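Local coordinates for pectate lyase (Bacillus, PDB 3VMV), which probably cleaves polygalacturonate, the backbone of pectin, as a family 1 polysaccharide lyase built on a parallel beta-helix, at residues 110-115 / 137-142; 209-214 / 237-242; 19-24 / 44-49; 25-30 / 58-63. All coordinates share one frame; numbering follows the deposited sequence.

Contact 1 of 4, residues 110-115 / 137-142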
loop_
_atom_site.group_PDB
_atom_site.type_symbol
_atom_site.label_atom_id
_atom_site.label_comp_id
_atom_site.label_asym_id
_atom_site.label_seq_id
_atom_site.Cartn_x
_atom_site.Cartn_y
_atom_site.Cartn_z
ATOM N N VAL A 110 -9.217 8.463 -1.968
ATOM C CA VAL A 110 -8.505 9.431 -2.820
ATOM C C VAL A 110 -7.833 8.748 -4.020
ATOM O O VAL A 110 -7.527 7.547 -3.986
ATOM C CB VAL A 110 -7.413 10.232 -2.000
ATOM C CG1 VAL A 110 -8.061 11.007 -0.882
ATOM C CG2 VAL A 110 -6.332 9.256 -1.457
ATOM N N SER A 111 -7.567 9.522 -5.073
ATOM C CA SER A 111 -6.791 9.033 -6.197
ATOM C C SER A 111 -5.462 9.745 -6.155
ATOM O O SER A 111 -5.452 10.972 -6.043
ATOM C CB SER A 111 -7.470 9.356 -7.516
ATOM O OG SER A 111 -8.759 8.732 -7.559
ATOM N N ILE A 112 -4.369 8.998 -6.219
ATOM C CA ILE A 112 -3.033 9.613 -6.153
ATOM C C ILE A 112 -2.258 9.053 -7.306
ATOM O O ILE A 112 -2.108 7.804 -7.425
ATOM C CB ILE A 112 -2.305 9.258 -4.830
ATOM C CG1 ILE A 112 -3.188 9.638 -3.623
ATOM C CG2 ILE A 112 -0.929 10.002 -4.789
ATOM C CD1 ILE A 112 -2.498 9.422 -2.277
ATOM N N HIS A 113 -1.725 9.924 -8.163
ATOM C CA HIS A 113 -1.192 9.404 -9.395
ATOM C C HIS A 113 -0.122 10.290 -10.033
ATOM O O HIS A 113 0.005 11.463 -9.756
ATOM C CB HIS A 113 -2.353 9.171 -10.388
ATOM C CG HIS A 113 -3.042 10.441 -10.803
ATOM N ND1 HIS A 113 -2.702 11.131 -11.950
ATOM C CD2 HIS A 113 -4.047 11.149 -10.228
ATOM C CE1 HIS A 113 -3.463 12.207 -12.063
ATOM N NE2 HIS A 113 -4.286 12.247 -11.028
ATOM N N HIS A 114 0.676 9.633 -10.869
ATOM C CA HIS A 114 1.750 10.268 -11.632
ATOM C C HIS A 114 2.684 11.003 -10.677
ATOM O O HIS A 114 3.120 12.125 -10.977
ATOM C CB HIS A 114 1.231 11.188 -12.742
ATOM C CG HIS A 114 0.498 10.444 -13.806
ATOM N ND1 HIS A 114 -0.856 10.180 -13.731
ATOM C CD2 HIS A 114 0.940 9.853 -14.940
ATOM C CE1 HIS A 114 -1.225 9.499 -14.806
ATOM N NE2 HIS A 114 -0.158 9.300 -15.565
ATOM N N VAL A 115 3.043 10.335 -9.577
ATOM C CA VAL A 115 3.926 10.964 -8.593
ATOM C C VAL A 115 5.377 10.724 -8.998
ATOM O O VAL A 115 5.886 9.613 -8.895
ATOM C CB VAL A 115 3.654 10.453 -7.178
ATOM C CG1 VAL A 115 4.486 11.271 -6.123
ATOM C CG2 VAL A 115 2.146 10.640 -6.863
ATOM N N ASN A 137 -8.817 3.615 -2.287
ATOM C CA ASN A 137 -8.117 4.596 -3.099
ATOM C C ASN A 137 -7.796 4.046 -4.486
ATOM O O ASN A 137 -8.002 2.859 -4.762
ATOM C CB ASN A 137 -6.821 4.967 -2.424
ATOM C CG ASN A 137 -7.005 5.348 -0.956
ATOM O OD1 ASN A 137 -6.464 4.653 -0.030
ATOM N ND2 ASN A 137 -7.685 6.420 -0.714
ATOM N N GLU A 138 -7.233 4.910 -5.333
ATOM C CA GLU A 138 -6.746 4.481 -6.641
ATOM C C GLU A 138 -5.382 5.092 -6.824
ATOM O O GLU A 138 -5.197 6.270 -6.576
ATOM C CB GLU A 138 -7.691 4.893 -7.776
ATOM C CG GLU A 138 -9.041 4.207 -7.597
ATOM C CD GLU A 138 -10.026 4.395 -8.729
ATOM O OE1 GLU A 138 -9.637 4.741 -9.873
ATOM O OE2 GLU A 138 -11.237 4.158 -8.500
ATOM N N PHE A 139 -4.456 4.266 -7.298
ATOM C CA PHE A 139 -3.060 4.658 -7.461
ATOM C C PHE A 139 -2.618 4.252 -8.833
ATOM O O PHE A 139 -2.851 3.097 -9.232
ATOM C CB PHE A 139 -2.171 3.944 -6.443
ATOM C CG PHE A 139 -2.651 4.068 -5.005
ATOM C CD1 PHE A 139 -2.631 5.297 -4.358
ATOM C CD2 PHE A 139 -3.073 2.947 -4.306
ATOM C CE1 PHE A 139 -3.069 5.442 -3.037
ATOM C CE2 PHE A 139 -3.491 3.065 -2.970
ATOM C CZ PHE A 139 -3.496 4.304 -2.329
ATOM N N TYR A 140 -1.936 5.129 -9.568
ATOM C CA TYR A 140 -1.546 4.747 -10.926
ATOM C C TYR A 140 -0.473 5.692 -11.458
ATOM O O TYR A 140 -0.285 6.778 -10.897
ATOM C CB TYR A 140 -2.765 4.702 -11.863
ATOM C CG TYR A 140 -3.640 5.926 -11.909
ATOM C CD1 TYR A 140 -3.463 6.903 -12.902
ATOM C CD2 TYR A 140 -4.665 6.097 -10.984
ATOM C CE1 TYR A 140 -4.299 7.986 -12.983
ATOM C CE2 TYR A 140 -5.508 7.215 -11.049
ATOM C CZ TYR A 140 -5.309 8.140 -12.059
ATOM O OH TYR A 140 -6.086 9.284 -12.170
ATOM N N SER A 141 0.197 5.291 -12.530
ATOM C CA SER A 141 1.049 6.234 -13.275
ATOM C C SER A 141 0.960 5.844 -14.743
ATOM O O SER A 141 -0.122 6.008 -15.319
ATOM C CB SER A 141 2.486 6.338 -12.720
ATOM O OG SER A 141 3.244 5.164 -12.898
ATOM N N GLU A 142 2.034 5.318 -15.351
ATOM C CA GLU A 142 1.917 4.751 -16.688
ATOM C C GLU A 142 2.730 3.467 -16.744
ATOM O O GLU A 142 3.806 3.379 -16.123
ATOM C CB GLU A 142 2.476 5.718 -17.747
ATOM C CG GLU A 142 1.858 7.091 -17.814
ATOM C CD GLU A 142 0.417 7.108 -18.309
ATOM O OE1 GLU A 142 -0.031 6.142 -18.971
ATOM O OE2 GLU A 142 -0.282 8.131 -18.073
HETATM O O HOH W 1 -9.007 7.647 -10.062
HETATM O O HOH W 2 2.123 7.708 -8.868
#
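Tyr140 O is gripped by three groups. His114 N donates to Tyr140 O at 3.0 Å. A water that accepts from Val115 N also donates to it, over a longer bond. His113 CA adds a CA-H...O contact. The bond from His114 N is one rung of a parallel ladder between strands 111-113 and 138-140. Glu138 N to Val110 O and Ile112 N to Glu138 O are others.

The His113 and Tyr140 side chains run side by side. Their rings, with planes 6° apart, are slid and barely overlap. Tyr140 OH lies over the His113 ring toward its rim, 3.4 Å from His113 CD2. His113 CB sits over the centre of the Tyr140 ring, 3.4 Å from its centroid. In both residues CG stands between backbone N and carbonyl carbon (chi1 65° and 53°), which turns the rings the same way. His113 ND1 and His114 ND1 are hydrogen-bonded at 2.7 Å. His114 NE2 donates almost straight to Glu142 OE2 at 2.8 Å. The oxygen lies in the His114 ring plane and is met on its anti side, with NE2 out of the carboxylate plane. The two bonds fix the His114 ring.

On the face away from His113 and Tyr140, Ile112 CB meets Phe139 CD1 at 4.0 Å. Both also pack on Ile123. Strand 91-93 flanks 111-113, and strand 165-175 flanks 138-140, as in successive coils of a beta-helix.

Contact 2 of 4, residues 209-214 / 237-242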
loop_
_atom_site.group_PDB
_atom_site.type_symbol
_atom_site.label_atom_id
_atom_site.label_comp_id
_atom_site.label_asym_id
_atom_site.label_seq_id
_atom_site.Cartn_x
_atom_site.Cartn_y
_atom_site.Cartn_z
ATOM N N PRO A 209 3.511 -7.440 -3.636
ATOM C CA PRO A 209 4.570 -6.469 -3.326
ATOM C C PRO A 209 5.963 -7.128 -3.429
ATOM O O PRO A 209 6.087 -8.371 -3.504
ATOM C CB PRO A 209 4.300 -6.121 -1.850
ATOM C CG PRO A 209 3.266 -7.188 -1.343
ATOM C CD PRO A 209 3.125 -8.196 -2.441
ATOM N N LEU A 210 7.002 -6.294 -3.372
ATOM C CA LEU A 210 8.356 -6.723 -3.036
ATOM C C LEU A 210 8.398 -6.765 -1.508
ATOM O O LEU A 210 8.199 -5.731 -0.865
ATOM C CB LEU A 210 9.396 -5.733 -3.587
ATOM C CG LEU A 210 10.867 -6.123 -3.491
ATOM C CD1 LEU A 210 11.688 -5.086 -4.263
ATOM C CD2 LEU A 210 11.383 -6.235 -2.025
ATOM N N ILE A 211 8.550 -7.969 -0.935
ATOM C CA ILE A 211 8.498 -8.093 0.521
ATOM C C ILE A 211 9.837 -8.558 1.033
ATOM O O ILE A 211 10.276 -9.653 0.701
ATOM C CB ILE A 211 7.400 -9.107 0.994
ATOM C CG1 ILE A 211 6.045 -8.787 0.373
ATOM C CG2 ILE A 211 7.280 -9.095 2.542
ATOM C CD1 ILE A 211 5.047 -9.926 0.559
ATOM N N ARG A 212 10.464 -7.751 1.895
ATOM C CA ARG A 212 11.647 -8.165 2.645
ATOM C C ARG A 212 11.288 -8.379 4.106
ATOM O O ARG A 212 10.718 -7.479 4.717
ATOM C CB ARG A 212 12.784 -7.136 2.578
ATOM C CG ARG A 212 13.422 -6.991 1.208
ATOM C CD ARG A 212 14.403 -5.817 1.288
ATOM N NE ARG A 212 15.290 -5.686 0.124
ATOM C CZ ARG A 212 15.066 -4.824 -0.874
ATOM N NH1 ARG A 212 13.977 -4.051 -0.888
ATOM N NH2 ARG A 212 15.942 -4.756 -1.869
ATOM N N TYR A 213 11.636 -9.555 4.653
ATOM C CA TYR A 213 11.546 -9.867 6.115
ATOM C C TYR A 213 10.160 -9.988 6.723
ATOM O O TYR A 213 9.950 -10.817 7.638
ATOM C CB TYR A 213 12.316 -8.845 7.021
ATOM C CG TYR A 213 13.756 -8.628 6.626
ATOM C CD1 TYR A 213 14.733 -9.592 6.917
ATOM C CD2 TYR A 213 14.125 -7.492 5.926
ATOM C CE1 TYR A 213 16.071 -9.415 6.519
ATOM C CE2 TYR A 213 15.448 -7.310 5.534
ATOM C CZ TYR A 213 16.402 -8.275 5.838
ATOM O OH TYR A 213 17.700 -8.109 5.439
ATOM N N ALA A 214 9.234 -9.150 6.253
ATOM C CA ALA A 214 7.932 -8.989 6.938
ATOM C C ALA A 214 6.997 -10.199 6.850
ATOM O O ALA A 214 7.070 -10.969 5.895
ATOM C CB ALA A 214 7.222 -7.804 6.370
ATOM N N ALA A 237 10.897 -13.200 4.665
ATOM C CA ALA A 237 9.483 -12.803 4.661
ATOM C C ALA A 237 8.595 -14.037 4.718
ATOM O O ALA A 237 8.979 -15.090 4.269
ATOM C CB ALA A 237 9.144 -12.027 3.401
ATOM N N ARG A 238 7.410 -13.901 5.318
ATOM C CA ARG A 238 6.404 -14.979 5.265
ATOM C C ARG A 238 5.114 -14.390 4.766
ATOM O O ARG A 238 4.582 -13.459 5.410
ATOM C CB ARG A 238 6.161 -15.559 6.658
ATOM C CG ARG A 238 7.431 -16.237 7.189
ATOM C CD ARG A 238 7.180 -16.963 8.500
ATOM N NE ARG A 238 6.665 -16.049 9.515
ATOM C CZ ARG A 238 6.408 -16.455 10.754
ATOM N NH1 ARG A 238 5.931 -15.632 11.648
ATOM N NH2 ARG A 238 6.587 -17.734 11.070
ATOM N N VAL A 239 4.627 -14.877 3.618
ATOM C CA VAL A 239 3.388 -14.309 3.068
ATOM C C VAL A 239 2.323 -15.382 2.918
ATOM O O VAL A 239 2.575 -16.417 2.276
ATOM C CB VAL A 239 3.630 -13.529 1.733
ATOM C CG1 VAL A 239 4.213 -14.379 0.676
ATOM C CG2 VAL A 239 2.319 -12.907 1.229
ATOM N N PHE A 240 1.187 -15.194 3.599
ATOM C CA PHE A 240 0.040 -16.095 3.423
ATOM C C PHE A 240 -0.790 -15.579 2.258
ATOM O O PHE A 240 -1.359 -14.475 2.355
ATOM C CB PHE A 240 -0.754 -16.185 4.741
ATOM C CG PHE A 240 -1.968 -17.110 4.676
ATOM C CD1 PHE A 240 -1.923 -18.267 3.917
ATOM C CD2 PHE A 240 -3.093 -16.847 5.453
ATOM C CE1 PHE A 240 -3.006 -19.143 3.899
ATOM C CE2 PHE A 240 -4.188 -17.708 5.421
ATOM C CZ PHE A 240 -4.147 -18.852 4.654
ATOM N N VAL A 241 -0.812 -16.332 1.160
ATOM C CA VAL A 241 -1.480 -15.938 -0.099
ATOM C C VAL A 241 -2.725 -16.771 -0.179
ATOM O O VAL A 241 -2.659 -17.947 -0.490
ATOM C CB VAL A 241 -0.565 -16.186 -1.268
ATOM C CG1 VAL A 241 -1.173 -15.700 -2.589
ATOM C CG2 VAL A 241 0.812 -15.536 -0.990
ATOM N N GLU A 242 -3.857 -16.132 0.131
ATOM C CA GLU A 242 -5.113 -16.878 0.377
ATOM C C GLU A 242 -6.268 -16.366 -0.459
ATOM O O GLU A 242 -6.659 -15.185 -0.403
ATOM C CB GLU A 242 -5.442 -16.697 1.879
ATOM C CG GLU A 242 -6.687 -17.449 2.328
ATOM C CD GLU A 242 -7.073 -17.122 3.776
ATOM O OE1 GLU A 242 -6.762 -15.994 4.215
ATOM O OE2 GLU A 242 -7.746 -17.987 4.400
#
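Arg238 N donates to Ala214 O at 3.0 Å, the one hydrogen bond across the two segments. Ala237 CA approaches the same oxygen, at 3.3 Å from Ala214 O, as a CA-H...O contact. Ala214 O thus meets the chain just where strand 238-242 begins.

The rest is apolar. Ile211 reaches across with two branches. Its CG2, anti to the backbone N, touches Ala237 CB at 3.6 Å. Its CD1, at the end of the other branch, lies 4.0 Å from Val239 CB. The Ile211 and Val239 side chains cross at about a right angle. Val216 of strand 215-219 also touches Ile211, and Met218 of the same strand touches Val239.

The charged side chains find partners outside the two segments. Arg212 points away and forms a salt bridge with Asp185, and Arg238 forms one with Asp215.

The two strands do not pair directly: 210-212 pairs with 231-234, and 238-242 with 215-219. Segment 209-214 ends just before strand 215-219 and meets the start of strand 238-242 of the next coil, consistent with a corner. Apart from the one bond the touching groups are mostly aliphatic, so the join is largely apolar and uses no charge pair across it.

Contact 3 of 4, residues 19-24 / 44-49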
loop_
_atom_site.group_PDB
_atom_site.type_symbol
_atom_site.label_atom_id
_atom_site.label_comp_id
_atom_site.label_asym_id
_atom_site.label_seq_id
_atom_site.Cartn_x
_atom_site.Cartn_y
_atom_site.Cartn_z
ATOM N N GLY A 19 -13.851 11.533 15.514
ATOM C CA GLY A 19 -14.209 12.025 16.834
ATOM C C GLY A 19 -13.464 13.278 17.273
ATOM O O GLY A 19 -13.280 13.517 18.468
ATOM N N GLY A 20 -13.029 14.075 16.306
ATOM C CA GLY A 20 -12.421 15.358 16.595
ATOM C C GLY A 20 -12.897 16.418 15.619
ATOM O O GLY A 20 -14.087 16.539 15.320
ATOM N N ARG A 21 -11.958 17.191 15.116
ATOM C CA ARG A 21 -12.249 18.266 14.195
ATOM C C ARG A 21 -12.374 17.762 12.769
ATOM O O ARG A 21 -11.778 16.730 12.408
ATOM C CB ARG A 21 -11.135 19.314 14.259
ATOM C CG ARG A 21 -11.118 20.087 15.555
ATOM C CD ARG A 21 -10.189 21.300 15.503
ATOM N NE ARG A 21 -9.895 21.789 16.849
ATOM C CZ ARG A 21 -9.448 23.013 17.124
ATOM N NH1 ARG A 21 -9.246 23.884 16.142
ATOM N NH2 ARG A 21 -9.207 23.369 18.381
ATOM N N VAL A 22 -13.161 18.493 11.981
ATOM C CA VAL A 22 -13.322 18.224 10.548
ATOM C C VAL A 22 -12.963 19.457 9.764
ATOM O O VAL A 22 -13.429 20.558 10.076
ATOM C CB VAL A 22 -14.783 17.800 10.212
ATOM C CG1 VAL A 22 -14.975 17.517 8.720
ATOM C CG2 VAL A 22 -15.164 16.585 11.039
ATOM N N GLU A 23 -12.136 19.290 8.746
ATOM C CA GLU A 23 -11.772 20.354 7.856
ATOM C C GLU A 23 -11.932 19.870 6.453
ATOM O O GLU A 23 -11.791 18.646 6.184
ATOM C CB GLU A 23 -10.313 20.752 8.085
ATOM C CG GLU A 23 -10.083 21.552 9.340
ATOM C CD GLU A 23 -10.548 23.025 9.236
ATOM O OE1 GLU A 23 -10.638 23.613 8.133
ATOM O OE2 GLU A 23 -10.774 23.635 10.276
ATOM N N TYR A 24 -12.197 20.798 5.561
ATOM C CA TYR A 24 -12.216 20.521 4.149
ATOM C C TYR A 24 -11.086 21.275 3.471
ATOM O O TYR A 24 -10.947 22.500 3.644
ATOM C CB TYR A 24 -13.532 20.930 3.540
ATOM C CG TYR A 24 -14.702 20.001 3.849
ATOM C CD1 TYR A 24 -15.342 20.043 5.090
ATOM C CD2 TYR A 24 -15.166 19.129 2.886
ATOM C CE1 TYR A 24 -16.430 19.189 5.356
ATOM C CE2 TYR A 24 -16.244 18.312 3.124
ATOM C CZ TYR A 24 -16.858 18.335 4.362
ATOM O OH TYR A 24 -17.934 17.493 4.569
ATOM N N PRO A 44 -1.973 18.679 20.147
ATOM C CA PRO A 44 -1.470 18.179 18.865
ATOM C C PRO A 44 -2.011 16.815 18.439
ATOM O O PRO A 44 -1.954 16.510 17.249
ATOM C CB PRO A 44 0.038 18.091 19.096
ATOM C CG PRO A 44 0.184 17.972 20.612
ATOM C CD PRO A 44 -0.907 18.802 21.164
ATOM N N ASP A 45 -2.546 16.033 19.370
ATOM C CA ASP A 45 -3.071 14.712 19.008
ATOM C C ASP A 45 -4.586 14.693 18.873
ATOM O O ASP A 45 -5.168 13.618 18.697
ATOM C CB ASP A 45 -2.679 13.673 20.071
ATOM C CG ASP A 45 -1.182 13.465 20.181
ATOM O OD1 ASP A 45 -0.435 13.743 19.215
ATOM O OD2 ASP A 45 -0.744 12.981 21.249
ATOM N N GLU A 46 -5.221 15.857 18.983
ATOM C CA GLU A 46 -6.685 15.938 18.824
ATOM C C GLU A 46 -7.022 15.344 17.447
ATOM O O GLU A 46 -6.507 15.807 16.445
ATOM C CB GLU A 46 -7.151 17.392 18.880
ATOM C CG GLU A 46 -8.680 17.478 18.785
ATOM C CD GLU A 46 -9.181 18.891 18.678
ATOM O OE1 GLU A 46 -8.469 19.748 18.100
ATOM O OE2 GLU A 46 -10.303 19.140 19.167
ATOM N N PRO A 47 -7.914 14.351 17.395
ATOM C CA PRO A 47 -8.210 13.732 16.077
ATOM C C PRO A 47 -8.688 14.761 15.052
ATOM O O PRO A 47 -9.464 15.677 15.390
ATOM C CB PRO A 47 -9.327 12.721 16.392
ATOM C CG PRO A 47 -9.092 12.348 17.832
ATOM C CD PRO A 47 -8.503 13.601 18.517
ATOM N N LEU A 48 -8.220 14.589 13.808
ATOM C CA LEU A 48 -8.493 15.521 12.732
ATOM C C LEU A 48 -8.842 14.724 11.482
ATOM O O LEU A 48 -8.086 13.872 11.058
ATOM C CB LEU A 48 -7.246 16.382 12.460
ATOM C CG LEU A 48 -7.361 17.372 11.281
ATOM C CD1 LEU A 48 -8.481 18.394 11.451
ATOM C CD2 LEU A 48 -6.008 18.078 11.018
ATOM N N THR A 49 -10.008 14.988 10.921
ATOM C CA THR A 49 -10.376 14.444 9.623
ATOM C C THR A 49 -10.289 15.577 8.621
ATOM O O THR A 49 -10.866 16.655 8.835
ATOM C CB THR A 49 -11.817 13.890 9.662
ATOM O OG1 THR A 49 -11.830 12.747 10.526
ATOM C CG2 THR A 49 -12.285 13.469 8.274
HETATM O O HOH W 3 -12.876 14.211 13.195
#
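Arg21 pairs with Leu48 in a parallel ladder near the N-terminal end of the beta-helix. Strand 21-25 runs beside strand 48-52, and helix 28-40 lies between them in the chain.

The Arg21 side chain can be followed outward. Its CB rests on Leu48 CD1, 4.0 Å away. CG lies 3.7 Å from Glu46 OE1. CD is nearer, 3.5 Å from the same oxygen. NE makes the charged contact, a salt bridge with Glu46 OE1 at 2.8 Å. The hydrogen bond within it is weak, because the N-H...O angle is only 118°. Beyond NE, CZ is 3.5 Å and NH2 3.7 Å from Glu46 OE1, so the tip moves past the oxygen. The chain is extended from CG to NE. The guanidinium and carboxylate planes are 75° apart, so the two groups do not form a flat, two-bond pair. Glu46 sends CG anti to its backbone N (chi1 -177°) and stays extended, which brings the carboxylate beside the arginine.

Three backbone bonds join the segments. Arg21 N donates to Pro47 O, Thr49 N to Arg21 O, and Glu23 N to Thr49 O. Leu48 also touches Arg38 of helix 28-40, and Glu23 touches Leu34.

One water ties both segments at the edge of the ladder. It accepts from Gly20 N and Thr49 OG1 and donates to Arg21 O at 2.9 Å.

Contact 4 of 4, residues 25-30 / 58-63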
loop_
_atom_site.group_PDB
_atom_site.type_symbol
_atom_site.label_atom_id
_atom_site.label_comp_id
_atom_site.label_asym_id
_atom_site.label_seq_id
_atom_site.Cartn_x
_atom_site.Cartn_y
_atom_site.Cartn_z
ATOM N N ALA A 25 -10.328 20.562 2.645
ATOM C CA ALA A 25 -9.186 21.186 1.987
ATOM C C ALA A 25 -9.196 20.870 0.511
ATOM O O ALA A 25 -9.561 19.770 0.106
ATOM C CB ALA A 25 -7.890 20.640 2.591
ATOM N N SER A 26 -8.752 21.809 -0.299
ATOM C CA SER A 26 -8.695 21.575 -1.733
ATOM C C SER A 26 -7.342 21.931 -2.311
ATOM O O SER A 26 -7.174 21.918 -3.517
ATOM C CB SER A 26 -9.794 22.353 -2.463
ATOM O OG SER A 26 -9.766 23.712 -2.064
ATOM N N THR A 27 -6.373 22.236 -1.453
ATOM C CA THR A 27 -4.994 22.451 -1.941
ATOM C C THR A 27 -4.021 21.822 -0.953
ATOM O O THR A 27 -4.355 21.596 0.228
ATOM C CB THR A 27 -4.629 23.960 -2.040
ATOM O OG1 THR A 27 -4.597 24.522 -0.712
ATOM C CG2 THR A 27 -5.632 24.731 -2.947
ATOM N N GLY A 28 -2.803 21.537 -1.416
ATOM C CA GLY A 28 -1.805 20.973 -0.530
ATOM C C GLY A 28 -1.426 21.953 0.563
ATOM O O GLY A 28 -1.124 21.543 1.688
ATOM N N ALA A 29 -1.443 23.237 0.238
ATOM C CA ALA A 29 -1.178 24.254 1.260
ATOM C C ALA A 29 -2.173 24.158 2.413
ATOM O O ALA A 29 -1.774 24.203 3.573
ATOM C CB ALA A 29 -1.130 25.639 0.655
ATOM N N GLN A 30 -3.457 23.958 2.111
ATOM C CA GLN A 30 -4.426 23.817 3.199
ATOM C C GLN A 30 -4.152 22.562 3.999
ATOM O O GLN A 30 -4.164 22.590 5.217
ATOM C CB GLN A 30 -5.857 23.779 2.673
ATOM C CG GLN A 30 -6.352 25.129 2.217
ATOM C CD GLN A 30 -7.826 25.101 1.910
ATOM O OE1 GLN A 30 -8.266 24.246 1.171
ATOM N NE2 GLN A 30 -8.590 26.038 2.465
ATOM N N GLN A 58 1.602 19.720 -7.119
ATOM C CA GLN A 58 2.839 20.412 -6.758
ATOM C C GLN A 58 2.627 21.932 -6.698
ATOM O O GLN A 58 3.109 22.611 -5.779
ATOM C CB GLN A 58 3.947 20.077 -7.783
ATOM C CG GLN A 58 4.387 18.627 -7.751
ATOM C CD GLN A 58 5.133 18.287 -6.487
ATOM O OE1 GLN A 58 5.787 19.150 -5.893
ATOM N NE2 GLN A 58 5.063 17.028 -6.078
ATOM N N GLY A 59 1.918 22.475 -7.689
ATOM C CA GLY A 59 1.715 23.905 -7.788
ATOM C C GLY A 59 0.950 24.497 -6.610
ATOM O O GLY A 59 1.158 25.662 -6.280
ATOM N N ASN A 60 0.075 23.705 -5.970
ATOM C CA ASN A 60 -0.692 24.273 -4.849
ATOM C C ASN A 60 -0.275 23.760 -3.464
ATOM O O ASN A 60 -0.991 23.967 -2.484
ATOM C CB ASN A 60 -2.234 24.197 -5.067
ATOM C CG ASN A 60 -2.789 22.758 -5.056
ATOM O OD1 ASN A 60 -2.271 21.852 -4.383
ATOM N ND2 ASN A 60 -3.926 22.584 -5.774
ATOM N N SER A 61 0.900 23.129 -3.406
ATOM C CA SER A 61 1.467 22.559 -2.163
ATOM C C SER A 61 2.816 23.192 -1.884
ATOM O O SER A 61 3.559 23.513 -2.820
ATOM C CB SER A 61 1.667 21.044 -2.301
ATOM O OG SER A 61 0.403 20.449 -2.604
ATOM N N PRO A 62 3.125 23.374 -0.609
ATOM C CA PRO A 62 4.340 24.117 -0.240
ATOM C C PRO A 62 5.605 23.253 -0.184
ATOM O O PRO A 62 6.697 23.835 -0.168
ATOM C CB PRO A 62 4.011 24.639 1.156
ATOM C CG PRO A 62 3.086 23.569 1.726
ATOM C CD PRO A 62 2.247 23.112 0.553
ATOM N N GLN A 63 5.472 21.933 -0.099
ATOM C CA GLN A 63 6.609 21.003 -0.173
ATOM C C GLN A 63 6.356 20.051 -1.327
ATOM O O GLN A 63 5.252 20.026 -1.874
ATOM C CB GLN A 63 6.733 20.175 1.119
ATOM C CG GLN A 63 6.996 21.058 2.332
ATOM C CD GLN A 63 6.936 20.287 3.634
ATOM O OE1 GLN A 63 7.560 19.237 3.780
ATOM N NE2 GLN A 63 6.171 20.801 4.577
#
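The side-chain amide of Asn60 lies with one face against Thr27 and Gly28. Thr27 CB sits over that face, 3.7 Å from Asn60 CG. Gly28 N stands on the same side and donates to Asn60 OD1 at 3.0 Å. The bond is straight at the hydrogen, but the donor is 57° out of the amide plane. OD1 also accepts from Thr57 N, and ND2 donates to Thr55 O. These partners hold the amide in place. Asn60 CG stands between its backbone N and carbonyl carbon (chi1 68°), which turns the amide's face to Thr27.

Ala29 N donates to Asn60 O at 2.9 Å, in the carbonyl plane and on a lone pair. Asn60 therefore takes the first two N-H groups of the helix. Thr27, the N-cap, takes the next: its OG1 accepts from Gln30 N at 3.1 Å. Thr27 thus caps the helix, and the loop of Asn60 takes two more of its N-H groups.

Ser61 OG lies 3.1 Å from Gly28 CA and is hydrogen-bonded to Thr57 O. The Pro62 ring brings CD to 3.7 Å from Ala29 CA.

Asn60 and Ser61 belong to a type I turn, Gln58 to Ser61. That turn opens the loop between strands 55-57 and 66-68. The contact sets this loop on the N-terminal end of helix 28-40, just after strand 21-25, and Pro62 also touches Gln32 of the helix.

Overall arrangement
Contacts 3 and 4 come first along the chain, and their segments alternate: 19-24, 25-30, 44-49, 58-63. They touch, with centres about 19 Å apart. Contact 3 pairs the strands before and after helix 28-40, and contact 4 meets the start of that helix. Contact 1 follows, then contact 2. Contact 1 pairs strands of neighbouring coils, whereas contact 2 joins neighbouring coils without strand pairing, consistent with a corner. Their centres are about 23 Å apart, on opposite sides of the chain's centre. Contacts 2 and 4 are about 35 Å apart, centre to centre. The series therefore follows the solenoid along its length, each contact joining segments close in sequence.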